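Local coordinates for protein amidohydrolase (Staphylococcus aureus, PDB 3NUR) that is a putative TIM-barrel, metal-binding amidohydrolase that probably hydrolyses carbon-nitrogen bonds of linear amides, its substrate not being specified, at residues 30-35 against 69-74; 145-150 against 180-185. All coordinates share one frame; numbering follows the deposited sequence. Where two conformers were deposited one is given.

Contact 1 of 2, residues 30-35 against 69-74. With CA (calcium ion), chain B.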
ATOM      1  N   HIS A  30       7.719  -4.257  -5.077  1.00  8.63           N
ATOM      2  CA  HIS A  30       8.762  -3.353  -4.623  1.00  8.91           C
ATOM      3  C   HIS A  30      10.056  -3.317  -5.378  1.00 11.80           C
ATOM      4  O   HIS A  30      10.492  -4.313  -5.952  1.00 10.88           O
ATOM      5  CB  HIS A  30       9.051  -3.624  -3.136  1.00  8.76           C
ATOM      6  CG  HIS A  30       7.826  -3.546  -2.267  1.00 11.10           C
ATOM      7  ND1 HIS A  30       7.181  -2.337  -2.030  1.00 12.04           N
ATOM      8  CD2 HIS A  30       7.188  -4.525  -1.575  1.00 11.85           C
ATOM      9  CE1 HIS A  30       6.166  -2.616  -1.222  1.00 10.85           C
ATOM     10  NE2 HIS A  30       6.123  -3.919  -0.924  1.00 10.86           N
ATOM     11  N   TYR A  31      10.716  -2.168  -5.273  1.00  8.11           N
ATOM     12  CA  TYR A  31      12.051  -1.978  -5.812  1.00  7.62           C
ATOM     13  C   TYR A  31      12.867  -1.159  -4.816  1.00 11.00           C
ATOM     14  O   TYR A  31      12.299  -0.429  -4.017  1.00 10.33           O
ATOM     15  CB  TYR A  31      12.007  -1.259  -7.192  1.00  8.06           C
ATOM     16  CG  TYR A  31      11.763   0.228  -7.092  1.00  9.50           C
ATOM     17  CD1 TYR A  31      10.477   0.728  -6.918  1.00 10.49           C
ATOM     18  CD2 TYR A  31      12.828   1.132  -7.058  1.00  9.21           C
ATOM     19  CE1 TYR A  31      10.249   2.087  -6.769  1.00 11.02           C
ATOM     20  CE2 TYR A  31      12.611   2.497  -6.894  1.00  9.96           C
ATOM     21  CZ  TYR A  31      11.316   2.967  -6.739  1.00 12.61           C
ATOM     22  OH  TYR A  31      11.066   4.299  -6.570  1.00 11.29           O
ATOM     23  N   VAL A  32      14.205  -1.240  -4.907  1.00  8.45           N
ATOM     24  CA  VAL A  32      15.097  -0.356  -4.151  1.00  9.54           C
ATOM     25  C   VAL A  32      16.185   0.045  -5.134  1.00 13.31           C
ATOM     26  O   VAL A  32      16.343  -0.613  -6.178  1.00 11.22           O
ATOM     27  CB  VAL A  32      15.677  -0.937  -2.826  1.00 12.88           C
ATOM     28  CG1 VAL A  32      14.571  -1.382  -1.867  1.00 12.06           C
ATOM     29  CG2 VAL A  32      16.681  -2.070  -3.080  1.00 13.24           C
ATOM     30  N   ILE A  33      16.910   1.131  -4.804  1.00 11.68           N
ATOM     31  CA  ILE A  33      18.035   1.604  -5.607  0.50 12.27           C
ATOM     32  C   ILE A  33      19.279   1.512  -4.721  1.00 17.10           C
ATOM     33  O   ILE A  33      19.330   2.124  -3.650  1.00 14.34           O
ATOM     34  CB  ILE A  33      17.791   3.011  -6.209  0.50 14.99           C
ATOM     35  CG1 ILE A  33      16.646   2.955  -7.237  0.50 15.12           C
ATOM     36  CG2 ILE A  33      19.081   3.563  -6.862  0.50 16.39           C
ATOM     37  CD1 ILE A  33      15.863   4.193  -7.331  0.50 15.01           C
ATOM     38  N   GLU A  34      20.260   0.695  -5.151  1.00 16.80           N
ATOM     39  CA  GLU A  34      21.498   0.444  -4.389  1.00 18.81           C
ATOM     40  C   GLU A  34      22.164   1.710  -3.840  1.00 23.30           C
ATOM     41  O   GLU A  34      22.446   1.767  -2.642  1.00 22.39           O
ATOM     42  CB  GLU A  34      22.483  -0.381  -5.222  1.00 20.57           C
ATOM     43  CG  GLU A  34      23.613  -0.978  -4.401  1.00 37.11           C
ATOM     44  CD  GLU A  34      24.635  -1.713  -5.246  1.00 64.32           C
ATOM     45  OE1 GLU A  34      24.392  -2.897  -5.573  1.00 66.34           O
ATOM     46  OE2 GLU A  34      25.664  -1.097  -5.605  1.00 57.53           O
ATOM     47  N   ASP A  35      22.357   2.731  -4.698  1.00 21.73           N
ATOM     48  CA  ASP A  35      22.974   4.001  -4.303  1.00 22.57           C
ATOM     49  C   ASP A  35      22.172   4.752  -3.244  1.00 26.18           C
ATOM     50  O   ASP A  35      22.770   5.395  -2.376  1.00 26.13           O
ATOM     51  CB  ASP A  35      23.265   4.874  -5.530  1.00 24.95           C
ATOM     52  CG  ASP A  35      24.447   4.410  -6.384  1.00 41.48           C
ATOM     53  OD1 ASP A  35      25.112   3.411  -6.002  1.00 42.20           O
ATOM     54  OD2 ASP A  35      24.710   5.050  -7.433  1.00 49.61           O
ATOM     55  N   ALA A  69      17.087  -9.197  -4.939  1.00 21.55           N
ATOM     56  CA  ALA A  69      16.149  -9.123  -6.066  1.00 20.00           C
ATOM     57  C   ALA A  69      15.256  -7.873  -6.065  1.00 19.29           C
ATOM     58  O   ALA A  69      14.604  -7.591  -7.072  1.00 17.84           O
ATOM     59  CB  ALA A  69      15.310 -10.389  -6.151  1.00 21.16           C
ATOM     60  N   ASP A  70      15.255  -7.105  -4.958  1.00 12.73           N
ATOM     61  CA  ASP A  70      14.497  -5.849  -4.915  1.00 11.35           C
ATOM     62  C   ASP A  70      15.233  -4.741  -5.677  1.00 15.01           C
ATOM     63  O   ASP A  70      14.594  -3.797  -6.113  1.00 14.39           O
ATOM     64  CB  ASP A  70      14.116  -5.450  -3.477  1.00 12.88           C
ATOM     65  CG  ASP A  70      15.238  -5.412  -2.453  1.00 19.30           C
ATOM     66  OD1 ASP A  70      16.361  -5.889  -2.771  1.00 19.55           O
ATOM     67  OD2 ASP A  70      14.984  -4.953  -1.321  1.00 18.41           O
ATOM     68  N   GLU A  71      16.561  -4.891  -5.912  1.00 12.55           N
ATOM     69  CA  GLU A  71      17.318  -3.863  -6.650  1.00 13.62           C
ATOM     70  C   GLU A  71      16.744  -3.692  -8.047  1.00 17.20           C
ATOM     71  O   GLU A  71      16.547  -4.683  -8.760  1.00 17.60           O
ATOM     72  CB  GLU A  71      18.819  -4.196  -6.710  1.00 15.31           C
ATOM     73  CG  GLU A  71      19.566  -3.854  -5.439  1.00 32.01           C
ATOM     74  CD  GLU A  71      20.795  -4.709  -5.201  1.00 67.69           C
ATOM     75  OE1 GLU A  71      21.844  -4.436  -5.829  1.00 66.34           O
ATOM     76  OE2 GLU A  71      20.703  -5.667  -4.399  1.00 68.50           O
ATOM     77  N   LEU A  72      16.443  -2.448  -8.420  1.00 15.35           N
ATOM     78  CA  LEU A  72      15.830  -2.123  -9.704  1.00 16.76           C
ATOM     79  C   LEU A  72      16.588  -2.695 -10.923  1.00 19.55           C
ATOM     80  O   LEU A  72      15.964  -2.996 -11.939  1.00 18.56           O
ATOM     81  CB  LEU A  72      15.566  -0.614  -9.823  1.00 17.20           C
ATOM     82  CG  LEU A  72      14.555  -0.172 -10.893  1.00 21.86           C
ATOM     83  CD1 LEU A  72      13.163  -0.780 -10.663  1.00 20.84           C
ATOM     84  CD2 LEU A  72      14.485   1.328 -10.989  1.00 24.01           C
ATOM     85  N   SER A  73      17.897  -2.935 -10.771  1.00 16.39           N
ATOM     86  CA  SER A  73      18.753  -3.531 -11.818  1.00 17.08           C
ATOM     87  C   SER A  73      18.448  -5.032 -12.068  1.00 21.20           C
ATOM     88  O   SER A  73      18.859  -5.578 -13.098  1.00 21.35           O
ATOM     89  CB  SER A  73      20.226  -3.343 -11.459  1.00 19.07           C
ATOM     90  OG  SER A  73      20.547  -4.080 -10.292  1.00 28.25           O
ATOM     91  N   HIS A  74      17.735  -5.698 -11.140  1.00 16.69           N
ATOM     92  CA  HIS A  74      17.387  -7.122 -11.248  1.00 17.04           C
ATOM     93  C   HIS A  74      16.126  -7.331 -12.109  1.00 16.96           C
ATOM     94  O   HIS A  74      15.171  -8.005 -11.698  1.00 15.15           O
ATOM     95  CB  HIS A  74      17.253  -7.757  -9.853  1.00 18.76           C
ATOM     96  CG  HIS A  74      18.571  -8.017  -9.183  1.00 23.51           C
ATOM     97  ND1 HIS A  74      19.407  -6.984  -8.805  1.00 26.37           N
ATOM     98  CD2 HIS A  74      19.150  -9.191  -8.843  1.00 26.09           C
ATOM     99  CE1 HIS A  74      20.465  -7.558  -8.257  1.00 25.83           C
ATOM    100  NE2 HIS A  74      20.352  -8.885  -8.253  1.00 26.50           N
TER
HETATM  101 CA    CA B 358       5.167  -5.051   0.888  1.00  6.43          CA
HETATM  102  O   HOH W   1       4.697  -6.327   2.595  1.00 15.38           O
HETATM  103  O   HOH W   2       7.173  -4.957   1.920  1.00 19.12           O

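Contact 2 of 2, residues 145-150 against 180-185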
ATOM      1  N   ARG A 145       4.092  18.616  -3.383  1.00 12.63           N
ATOM      2  CA  ARG A 145       4.668  19.103  -4.650  1.00 12.65           C
ATOM      3  C   ARG A 145       5.340  17.952  -5.417  1.00 16.36           C
ATOM      4  O   ARG A 145       5.199  17.860  -6.639  1.00 16.03           O
ATOM      5  CB  ARG A 145       5.686  20.242  -4.394  1.00 15.61           C
ATOM      6  CG  ARG A 145       5.041  21.538  -3.882  1.00 25.27           C
ATOM      7  CD  ARG A 145       5.964  22.759  -3.992  1.00 33.73           C
ATOM      8  NE  ARG A 145       7.257  22.546  -3.338  1.00 37.17           N
ATOM      9  CZ  ARG A 145       7.511  22.811  -2.058  1.00 50.18           C
ATOM     10  NH1 ARG A 145       6.568  23.329  -1.282  1.00 36.51           N
ATOM     11  NH2 ARG A 145       8.708  22.558  -1.546  1.00 35.61           N
ATOM     12  N   GLU A 146       6.023  17.044  -4.700  1.00 13.26           N
ATOM     13  CA  GLU A 146       6.642  15.866  -5.333  1.00 12.91           C
ATOM     14  C   GLU A 146       5.574  14.901  -5.854  1.00 13.62           C
ATOM     15  O   GLU A 146       5.769  14.266  -6.884  1.00 11.63           O
ATOM     16  CB  GLU A 146       7.601  15.148  -4.371  1.00 13.83           C
ATOM     17  CG  GLU A 146       8.351  13.960  -4.977  1.00 17.62           C
ATOM     18  CD  GLU A 146       9.239  14.218  -6.190  1.00 19.91           C
ATOM     19  OE1 GLU A 146       9.381  15.394  -6.601  1.00 20.15           O
ATOM     20  OE2 GLU A 146       9.833  13.243  -6.701  1.00 18.03           O
ATOM     21  N   PHE A 147       4.450  14.811  -5.149  1.00 10.76           N
ATOM     22  CA  PHE A 147       3.309  13.988  -5.557  1.00 10.43           C
ATOM     23  C   PHE A 147       2.790  14.490  -6.915  1.00 15.56           C
ATOM     24  O   PHE A 147       2.601  13.695  -7.840  1.00 14.04           O
ATOM     25  CB  PHE A 147       2.180  14.082  -4.502  1.00 11.06           C
ATOM     26  CG  PHE A 147       1.172  12.950  -4.428  1.00 10.67           C
ATOM     27  CD1 PHE A 147       1.110  11.978  -5.425  1.00 13.18           C
ATOM     28  CD2 PHE A 147       0.297  12.849  -3.351  1.00 11.63           C
ATOM     29  CE1 PHE A 147       0.175  10.930  -5.355  1.00 13.40           C
ATOM     30  CE2 PHE A 147      -0.625  11.798  -3.271  1.00 13.84           C
ATOM     31  CZ  PHE A 147      -0.688  10.846  -4.278  1.00 12.14           C
ATOM     32  N   GLU A 148       2.562  15.809  -7.019  1.00 14.37           N
ATOM     33  CA  GLU A 148       2.079  16.466  -8.233  1.00 14.78           C
ATOM     34  C   GLU A 148       3.072  16.236  -9.373  1.00 16.24           C
ATOM     35  O   GLU A 148       2.638  15.938 -10.496  1.00 15.09           O
ATOM     36  CB  GLU A 148       1.842  17.976  -7.978  1.00 16.71           C
ATOM     37  CG  GLU A 148       1.220  18.724  -9.160  1.00 31.41           C
ATOM     38  CD  GLU A 148       2.172  19.288 -10.206  1.00 59.94           C
ATOM     39  OE1 GLU A 148       3.278  19.745  -9.836  1.00 61.38           O
ATOM     40  OE2 GLU A 148       1.797  19.291 -11.401  1.00 56.06           O
ATOM     41  N   ARG A 149       4.396  16.354  -9.083  1.00 12.54           N
ATOM     42  CA  ARG A 149       5.454  16.148 -10.081  1.00 12.37           C
ATOM     43  C   ARG A 149       5.414  14.711 -10.607  1.00 16.16           C
ATOM     44  O   ARG A 149       5.466  14.508 -11.811  1.00 14.25           O
ATOM     45  CB  ARG A 149       6.843  16.480  -9.511  1.00 13.19           C
ATOM     46  CG  ARG A 149       7.948  16.427 -10.553  1.00 15.10           C
ATOM     47  CD  ARG A 149       9.302  16.703  -9.956  1.00 17.98           C
ATOM     48  NE  ARG A 149       9.865  15.547  -9.258  1.00 17.21           N
ATOM     49  CZ  ARG A 149      10.666  14.648  -9.816  1.00 25.93           C
ATOM     50  NH1 ARG A 149      11.166  13.662  -9.092  1.00 16.42           N
ATOM     51  NH2 ARG A 149      10.964  14.722 -11.109  1.00 19.99           N
ATOM     52  N   CYS A 150       5.276  13.723  -9.707  1.00 12.50           N
ATOM     53  CA  CYS A 150       5.212  12.313 -10.085  1.00 11.02           C
ATOM     54  C   CYS A 150       4.046  12.035 -11.008  1.00 12.35           C
ATOM     55  O   CYS A 150       4.209  11.336 -12.003  1.00 12.39           O
ATOM     56  CB  CYS A 150       5.150  11.434  -8.839  1.00 10.69           C
ATOM     57  SG  CYS A 150       6.731  11.293  -7.975  1.00 14.23           S
ATOM     58  N   LYS A 180      -5.413  15.915   0.177  1.00 11.41           N
ATOM     59  CA  LYS A 180      -6.038  16.906  -0.699  1.00 12.01           C
ATOM     60  C   LYS A 180      -5.422  16.783  -2.097  1.00 15.03           C
ATOM     61  O   LYS A 180      -6.149  16.780  -3.083  1.00 14.04           O
ATOM     62  CB  LYS A 180      -5.787  18.318  -0.144  1.00 14.22           C
ATOM     63  CG  LYS A 180      -6.494  19.425  -0.925  1.00 24.13           C
ATOM     64  CD  LYS A 180      -6.283  20.770  -0.228  1.00 28.85           C
ATOM     65  CE  LYS A 180      -7.304  21.787  -0.655  1.00 45.73           C
ATOM     66  NZ  LYS A 180      -7.229  23.012   0.186  1.00 60.40           N
ATOM     67  N   THR A 181      -4.093  16.624  -2.163  1.00 13.44           N
ATOM     68  CA  THR A 181      -3.346  16.497  -3.413  1.00 12.36           C
ATOM     69  C   THR A 181      -3.748  15.234  -4.163  1.00 14.52           C
ATOM     70  O   THR A 181      -4.055  15.309  -5.348  1.00 13.17           O
ATOM     71  CB  THR A 181      -1.844  16.656  -3.156  1.00 16.55           C
ATOM     72  OG1 THR A 181      -1.629  17.954  -2.600  1.00 17.06           O
ATOM     73  CG2 THR A 181      -1.026  16.519  -4.410  1.00 17.42           C
ATOM     74  N   ALA A 182      -3.798  14.082  -3.456  1.00 11.30           N
ATOM     75  CA  ALA A 182      -4.227  12.817  -4.047  1.00 11.05           C
ATOM     76  C   ALA A 182      -5.641  12.936  -4.647  1.00 13.34           C
ATOM     77  O   ALA A 182      -5.836  12.517  -5.786  1.00 12.47           O
ATOM     78  CB  ALA A 182      -4.183  11.700  -3.006  1.00 11.11           C
ATOM     79  N   GLU A 183      -6.601  13.554  -3.929  1.00 11.52           N
ATOM     80  CA  GLU A 183      -7.957  13.692  -4.478  1.00 10.91           C
ATOM     81  C   GLU A 183      -7.961  14.577  -5.739  1.00 15.76           C
ATOM     82  O   GLU A 183      -8.554  14.202  -6.754  1.00 14.25           O
ATOM     83  CB  GLU A 183      -8.939  14.220  -3.430  1.00 12.26           C
ATOM     84  CG  GLU A 183     -10.387  14.009  -3.864  1.00 14.85           C
ATOM     85  CD  GLU A 183     -11.453  14.879  -3.227  1.00 28.15           C
ATOM     86  OE1 GLU A 183     -11.161  16.050  -2.896  1.00 21.19           O
ATOM     87  OE2 GLU A 183     -12.596  14.389  -3.084  1.00 16.95           O
ATOM     88  N   ASN A 184      -7.244  15.718  -5.678  1.00 14.73           N
ATOM     89  CA  ASN A 184      -7.102  16.666  -6.792  1.00 15.08           C
ATOM     90  C   ASN A 184      -6.516  15.981  -8.024  1.00 18.99           C
ATOM     91  O   ASN A 184      -6.979  16.238  -9.134  1.00 19.63           O
ATOM     92  CB  ASN A 184      -6.225  17.851  -6.385  1.00 16.34           C
ATOM     93  CG  ASN A 184      -6.953  18.948  -5.631  1.00 45.17           C
ATOM     94  OD1 ASN A 184      -8.183  18.939  -5.476  1.00 38.50           O
ATOM     95  ND2 ASN A 184      -6.205  19.938  -5.147  1.00 37.37           N
ATOM     96  N   LEU A 185      -5.524  15.093  -7.824  1.00 14.34           N
ATOM     97  CA  LEU A 185      -4.877  14.364  -8.914  1.00 13.25           C
ATOM     98  C   LEU A 185      -5.659  13.110  -9.350  1.00 16.82           C
ATOM     99  O   LEU A 185      -5.305  12.512 -10.370  1.00 15.96           O
ATOM    100  CB  LEU A 185      -3.443  13.993  -8.530  1.00 13.62           C
ATOM    101  CG  LEU A 185      -2.467  15.147  -8.257  1.00 17.54           C
ATOM    102  CD1 LEU A 185      -1.226  14.637  -7.525  1.00 17.55           C
ATOM    103  CD2 LEU A 185      -2.090  15.878  -9.532  1.00 19.35           C
TER

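Contact 1 of 2, residues 30-35 against 69-74
With CG of D70 held between its own backbone N and carbonyl carbon (chi1 52°), the carboxylate of D70 stands against the isopropyl group of V32, where CG1 lies beside the backbone N (chi1 -57°). The nearest approach between these two side chains is V32 CG1 to D70 OD2 at 3.6 Å, while V32 CG2 rests on D70 CG. OD2 of D70 is hydrogen-bonded to the hydroxyl of Y319; against the apolar isopropyl group of V32 it makes van der Waals contact.

Two backbone hydrogen bonds fix the register: V32 N donates to D70 O at 2.9 Å, and L72 N donates to V32 O, also at 2.9 Å. Together they form a single beta bridge pairing V32 with E71, and the CA-H of Y31 adds a 3.1 Å contact from Y31 CA to D70 O. The bridge lies just past strand 24-31, the first strand of the TIM barrel in chain order, and joins its C-terminal end to the loop leading into helix 75-84. At the same strand end, H30 reaches away from the loop and binds calcium through NE2 at 2.3 Å; E28, H192, D316 and two waters are the other ligands.

On the side of Y31, L72 runs alongside the tyrosine, and its CD1 meets Y31 CB at 3.7 Å, approaching the ring obliquely. Y94 packs edge-to-face with Y31. Towards solvent, the side chains of E34 and E71 cross, their carboxylate planes 56° apart, and E34 OE1 comes within 3.0 Å of E71 OE1. Both atoms are acceptors, so this approach would be electrostatically unfavourable if both groups are ionised; OE2 of E34 has a long, weak ion pair with K38.

Contact 2 of 2, residues 145-150 against 180-185
F147 packs tightly against A182, its CE2 lying 3.6 Å from A182 CB, with CZ of the same ring only slightly farther from that methyl. CG of F147 is anti to the backbone N (chi1 -157°), which sends the ring across to the 180-185 helix. There T181 CG2 lies 4.0 Å from F147 CB, and L185 CD1 sits over one ring face, offset toward the rim, 4.1 Å from F147 CD1. No hydrogen bond crosses between the segments, so the join is apolar.

The two helical segments run nearly parallel, with axes 9.9 Å apart and a crossing angle of -21°. This is the geometry of neighbouring outer helices in a TIM barrel, where strands 159-162 and 189-192 are parallel neighbours. I189 of the latter strand touches both F147 and A182, so the inner, buried edge of the helix pair rests on the barrel wall.

The outer side is looser. L185 CD1 still reaches E148 CA at 3.8 Å, but E148 CG comes no nearer than 4.4 Å to L185 CD2, and the exposed carboxylate of E148 turns away to N152.

Away from helix 176-185, on the flank that meets helix 104-124, R149 grips E146 side-on: R149 NE to E146 OE1 is 2.7 Å, nearly straight at 172°. A second bond runs from R149 NH1 to E146 OE2, and R149 NH2 also pairs with D116.

From the N terminus, the chain passes along strand 24-31 into contact 1, which closes a loop between 30-35 and 69-74; much of that excursion, residues 41-67, is not modelled. It then continues through helix 75-84, strand 87-94, helix 104-124 and strand 129-131 before reaching helix 140-152. Contact 2 closes a later loop, in which strand 159-162 lies between its two helices. The loops follow in series, neither nested nor crossed. Contact 1 ties the metal-bearing end of the first strand to a loop, whereas contact 2 joins outer helices. Their centres are 25 Å apart, with nearest atoms about 8 Å apart, and helix 104-124 touches both.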